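Local coordinates for protein Orf34 (Pseudomonas syringae pv. syringae, PDB 5KLP) that transfers acetyl groups from acetyl-CoA to serine and threonine residues of host proteins, with inositol hexakisphosphate as cofactor, impairing the host microtubule network and immunity, at residues A[44-48]-A[61-65]; A[137-141]-A[210-215]. The protein carries 10 engineered substitutions. All blocks are in the same frame, centred on the assembly; numbering follows the deposited sequence.

Interaction 1 (A[44-48]-A[61-65]); sequences YGQAA and FAELD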
loop_
_atom_site.group_PDB
_atom_site.type_symbol
_atom_site.label_atom_id
_atom_site.label_comp_id
_atom_site.label_asym_id
_atom_site.label_seq_id
_atom_site.Cartn_x
_atom_site.Cartn_y
_atom_site.Cartn_z
ATOM N N TYR A 44 3.279 -18.915 -10.198
ATOM C CA TYR A 44 2.851 -17.838 -9.325
ATOM C C TYR A 44 1.360 -17.940 -9.047
ATOM O O TYR A 44 0.920 -17.813 -7.906
ATOM C CB TYR A 44 3.187 -16.490 -9.946
ATOM C CG TYR A 44 2.779 -15.298 -9.096
ATOM C CD1 TYR A 44 3.074 -15.251 -7.735
ATOM C CD2 TYR A 44 2.144 -14.204 -9.666
ATOM C CE1 TYR A 44 2.715 -14.148 -6.961
ATOM C CE2 TYR A 44 1.788 -13.091 -8.897
ATOM C CZ TYR A 44 2.075 -13.072 -7.554
ATOM O OH TYR A 44 1.704 -11.963 -6.804
ATOM N N GLY A 45 0.584 -18.150 -10.101
ATOM C CA GLY A 45 -0.846 -18.337 -9.960
ATOM C C GLY A 45 -1.213 -19.505 -9.067
ATOM O O GLY A 45 -2.102 -19.396 -8.231
ATOM N N GLN A 46 -0.515 -20.626 -9.225
ATOM C CA GLN A 46 -0.842 -21.810 -8.443
ATOM C C GLN A 46 -0.514 -21.595 -6.974
ATOM O O GLN A 46 -1.283 -21.997 -6.098
ATOM C CB GLN A 46 -0.102 -23.037 -8.982
ATOM C CG GLN A 46 -0.541 -24.345 -8.350
ATOM C CD GLN A 46 -2.040 -24.558 -8.434
ATOM O OE1 GLN A 46 -2.613 -24.625 -9.524
ATOM N NE2 GLN A 46 -2.685 -24.662 -7.278
ATOM N N ALA A 47 0.621 -20.948 -6.709
ATOM C CA ALA A 47 1.017 -20.632 -5.336
ATOM C C ALA A 47 -0.020 -19.732 -4.673
ATOM O O ALA A 47 -0.391 -19.939 -3.515
ATOM C CB ALA A 47 2.383 -19.962 -5.314
ATOM N N ALA A 48 -0.471 -18.719 -5.409
ATOM C CA ALA A 48 -1.468 -17.783 -4.887
ATOM C C ALA A 48 -2.793 -18.491 -4.633
ATOM O O ALA A 48 -3.489 -18.188 -3.666
ATOM C CB ALA A 48 -1.666 -16.629 -5.840
ATOM N N PHE A 61 5.696 -14.860 0.057
ATOM C CA PHE A 61 5.062 -14.109 -1.010
ATOM C C PHE A 61 5.671 -12.757 -1.269
ATOM O O PHE A 61 5.542 -12.241 -2.380
ATOM C CB PHE A 61 3.565 -14.005 -0.762
ATOM C CG PHE A 61 2.821 -15.159 -1.334
ATOM C CD1 PHE A 61 2.787 -16.376 -0.661
ATOM C CD2 PHE A 61 2.223 -15.062 -2.586
ATOM C CE1 PHE A 61 2.133 -17.470 -1.208
ATOM C CE2 PHE A 61 1.565 -16.153 -3.140
ATOM C CZ PHE A 61 1.514 -17.357 -2.447
ATOM N N ALA A 62 6.358 -12.188 -0.284
ATOM C CA ALA A 62 7.043 -10.921 -0.530
ATOM C C ALA A 62 7.978 -11.061 -1.731
ATOM O O ALA A 62 7.976 -10.217 -2.616
ATOM C CB ALA A 62 7.815 -10.461 0.706
ATOM N N GLU A 63 8.748 -12.143 -1.783
ATOM C CA GLU A 63 9.670 -12.333 -2.900
ATOM C C GLU A 63 8.909 -12.696 -4.187
ATOM O O GLU A 63 9.196 -12.143 -5.250
ATOM C CB GLU A 63 10.747 -13.371 -2.542
ATOM C CG GLU A 63 10.587 -14.774 -3.118
ATOM C CD GLU A 63 11.338 -15.828 -2.305
ATOM O OE1 GLU A 63 11.857 -15.491 -1.216
ATOM O OE2 GLU A 63 11.410 -16.991 -2.752
ATOM N N LEU A 64 7.938 -13.605 -4.096
ATOM C CA LEU A 64 7.142 -13.985 -5.259
ATOM C C LEU A 64 6.332 -12.822 -5.839
ATOM O O LEU A 64 6.314 -12.622 -7.054
ATOM C CB LEU A 64 6.197 -15.134 -4.922
ATOM C CG LEU A 64 6.767 -16.550 -4.962
ATOM C CD1 LEU A 64 5.682 -17.551 -4.591
ATOM C CD2 LEU A 64 7.317 -16.839 -6.351
ATOM N N ASP A 65 5.639 -12.077 -4.985
ATOM C CA ASP A 65 4.899 -10.918 -5.464
ATOM C C ASP A 65 5.842 -9.952 -6.176
ATOM O O ASP A 65 5.533 -9.451 -7.263
ATOM C CB ASP A 65 4.204 -10.170 -4.315
ATOM C CG ASP A 65 3.066 -10.956 -3.686
ATOM O OD1 ASP A 65 2.543 -11.906 -4.316
ATOM O OD2 ASP A 65 2.692 -10.606 -2.546
#

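Interaction 2 (A[137-141]-A[210-215]); sequences PTIII and IHHGLQ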
loop_
_atom_site.group_PDB
_atom_site.type_symbol
_atom_site.label_atom_id
_atom_site.label_comp_id
_atom_site.label_asym_id
_atom_site.label_seq_id
_atom_site.Cartn_x
_atom_site.Cartn_y
_atom_site.Cartn_z
ATOM N N PRO A 137 9.241 18.628 -5.498
ATOM C CA PRO A 137 8.110 17.688 -5.486
ATOM C C PRO A 137 7.504 17.498 -4.104
ATOM O O PRO A 137 8.135 17.830 -3.101
ATOM C CB PRO A 137 8.738 16.372 -5.969
ATOM C CG PRO A 137 10.069 16.757 -6.535
ATOM C CD PRO A 137 10.512 17.936 -5.738
ATOM N N THR A 138 6.287 16.971 -4.057
ATOM C CA THR A 138 5.677 16.555 -2.802
ATOM C C THR A 138 5.475 15.055 -2.892
ATOM O O THR A 138 5.254 14.525 -3.981
ATOM C CB THR A 138 4.347 17.265 -2.517
ATOM O OG1 THR A 138 3.454 17.057 -3.617
ATOM C CG2 THR A 138 4.565 18.776 -2.317
ATOM N N ILE A 139 5.607 14.373 -1.758
ATOM C CA ILE A 139 5.653 12.915 -1.740
ATOM C C ILE A 139 4.876 12.378 -0.550
ATOM O O ILE A 139 5.110 12.764 0.586
ATOM C CB ILE A 139 7.108 12.378 -1.689
ATOM C CG1 ILE A 139 7.912 12.862 -2.903
ATOM C CG2 ILE A 139 7.123 10.849 -1.637
ATOM C CD1 ILE A 139 9.404 12.592 -2.814
ATOM N N ILE A 140 3.929 11.504 -0.839
ATOM C CA ILE A 140 3.162 10.806 0.181
ATOM C C ILE A 140 3.556 9.341 0.158
ATOM O O ILE A 140 3.303 8.657 -0.816
ATOM C CB ILE A 140 1.667 10.912 -0.078
ATOM C CG1 ILE A 140 1.225 12.374 -0.069
ATOM C CG2 ILE A 140 0.874 10.078 0.941
ATOM C CD1 ILE A 140 -0.163 12.549 -0.617
ATOM N N ILE A 141 4.177 8.862 1.219
ATOM C CA ILE A 141 4.514 7.448 1.304
ATOM C C ILE A 141 3.490 6.742 2.163
ATOM O O ILE A 141 3.312 7.089 3.333
ATOM C CB ILE A 141 5.909 7.241 1.886
ATOM C CG1 ILE A 141 6.965 7.873 0.977
ATOM C CG2 ILE A 141 6.194 5.740 2.097
ATOM C CD1 ILE A 141 8.314 8.008 1.639
ATOM N N ILE A 210 -3.863 16.719 -0.464
ATOM C CA ILE A 210 -2.797 16.483 0.498
ATOM C C ILE A 210 -1.479 17.016 -0.052
ATOM O O ILE A 210 -0.711 17.653 0.667
ATOM C CB ILE A 210 -2.666 15.006 0.844
ATOM C CG1 ILE A 210 -3.960 14.500 1.482
ATOM C CG2 ILE A 210 -1.493 14.772 1.798
ATOM C CD1 ILE A 210 -3.905 13.026 1.786
ATOM N N HIS A 211 -1.242 16.796 -1.344
ATOM C CA HIS A 211 -0.049 17.334 -1.990
ATOM C C HIS A 211 -0.012 18.872 -1.934
ATOM O O HIS A 211 1.035 19.466 -1.652
ATOM C CB HIS A 211 0.035 16.840 -3.440
ATOM C CG HIS A 211 0.565 15.442 -3.569
ATOM N ND1 HIS A 211 1.899 15.137 -3.406
ATOM C CD2 HIS A 211 -0.058 14.272 -3.850
ATOM C CE1 HIS A 211 2.077 13.836 -3.572
ATOM N NE2 HIS A 211 0.905 13.287 -3.845
ATOM N N HIS A 212 -1.147 19.518 -2.191
ATOM C CA HIS A 212 -1.221 20.975 -2.086
ATOM C C HIS A 212 -0.799 21.454 -0.699
ATOM O O HIS A 212 -0.068 22.439 -0.574
ATOM C CB HIS A 212 -2.629 21.493 -2.420
ATOM C CG HIS A 212 -2.996 21.345 -3.864
ATOM N ND1 HIS A 212 -4.294 21.169 -4.292
ATOM C CD2 HIS A 212 -2.231 21.346 -4.982
ATOM C CE1 HIS A 212 -4.312 21.063 -5.610
ATOM N NE2 HIS A 212 -3.073 21.169 -6.052
ATOM N N GLY A 213 -1.254 20.766 0.341
ATOM C CA GLY A 213 -0.845 21.124 1.687
ATOM C C GLY A 213 0.654 20.963 1.855
ATOM O O GLY A 213 1.323 21.835 2.405
ATOM N N LEU A 214 1.183 19.855 1.338
ATOM C CA LEU A 214 2.609 19.546 1.439
ATOM C C LEU A 214 3.478 20.572 0.722
ATOM O O LEU A 214 4.617 20.796 1.117
ATOM C CB LEU A 214 2.884 18.132 0.908
ATOM C CG LEU A 214 2.377 16.990 1.809
ATOM C CD1 LEU A 214 2.571 15.637 1.133
ATOM C CD2 LEU A 214 3.111 16.991 3.151
ATOM N N GLN A 215 2.951 21.197 -0.325
ATOM C CA GLN A 215 3.658 22.314 -0.950
ATOM C C GLN A 215 3.882 23.443 0.052
ATOM O O GLN A 215 4.794 24.249 -0.103
ATOM C CB GLN A 215 2.895 22.855 -2.163
ATOM C CG GLN A 215 3.102 22.044 -3.430
ATOM C CD GLN A 215 2.490 22.706 -4.655
ATOM O OE1 GLN A 215 1.273 22.705 -4.840
ATOM N NE2 GLN A 215 3.341 23.270 -5.501
#

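Interaction 1 (A[44-48]-A[61-65])
Asp-65 holds its carboxylate between two partners: OD1 accepts a hydrogen bond from Tyr-44 OH at 2.6 Å, and OD2 forms a salt bridge with Arg-329 of helix 324-340. The tyrosine hydroxyl does not come in flat; it meets OD1 from above the carboxylate, 36° out of that plane, and the phenol ring and the carboxylate stand 76° apart. Tyr-44 gets there because its CG lies anti to the backbone N, which carries the ring across the gap until its CE1 comes within 4.2 Å of Leu-64 CB. The arginine beyond OD2 probably favours the charged form of the acid.

Phe-61 makes the second half of the contact. It pushes the rim of its ring, not a face, against the backbone of helix 40-53 at Ala-47 and Ala-48, with CZ 3.4 Å from Ala-47 O. On the same helix the Ala-47 methyl meets Leu-64, CB to CD1 at 4.1 Å, and Ala-48 CB packs 4.2 Å from Phe-61 CE2.

The axes of the two short segments run 11.3 Å apart at 146°, a spacing spanned by the large side chains. The arrangement is a near-antiparallel helical hairpin of the YopJ-family acetyltransferase domain, with the side chain of Asp-65 about 7 Å from that of the active-site Cys-189.

Interaction 2 (A[137-141]-A[210-215])
Thr-138 and His-211 meet with the hydroxyl at the edge of the imidazole: OG1 lies near the ring plane, 2.5 Å from ND1, a very short hydrogen bond in which either atom could be the donor. With chi1 at 56°, the threonine sets OG1 between its backbone N and carbonyl carbon and turns CG2 in the other direction, to the helix backbone. That methyl lies 3.5 Å from Gln-215 N and also packs on Leu-214 CB at 3.7 Å, which means one small side chain divides its polar and apolar branches between different turns of the helix.

Ile-140 approaches the same imidazole over a face. Its CD1 is 3.8 Å from the ring centroid and 24° off the normal, a CH-pi contact displaced toward the rim on the NE2 side. The CD1 methyl also touches Ile-210, 3.5 Å from CG2, the two isoleucine side chains crossing at about a right angle. One carbon back, Ile-140 CG1 rests 3.7 Å from Leu-214 CD1, so this side chain is wedged among three residues of the helix.

The imidazole's rotation is fixed from both nitrogens, since NE2 bonds to Asp-128 of strand 125-130 while ND1 faces Thr-138. Thr-138 OG1 in turn has a second hydrogen-bond partner, His-132 NE2.

The segment axes pass 8.0 Å apart at 126°, placing helix 204-215 slantwise over one face of the mixed sheet. Within that sheet, strand 138-143 lies between strands 125-130 and 175-179, while Ile-139, pointing away from this helix, packs against Leu-98 of helix 91-98.

Overall arrangement
The two contacts lie on opposite sides of the chain's centre, 33 Å between their own centres and about 16 Å between nearest atoms, and do not touch. They follow one another along the chain: interaction 1 closes before interaction 2 opens. They share no helix or strand. The first joins helices 40-53 and 61-79, whereas the second sets helix 204-215 on strand 138-143 of the mixed sheet. All four segments belong to the YopJ-family acetyltransferase region. Active-site His-123 lies on the chain between the two interactions, whereas the 68 residues enclosed by interaction 2, more than half of them helical, include the catalytic Glu-143 and Cys-189.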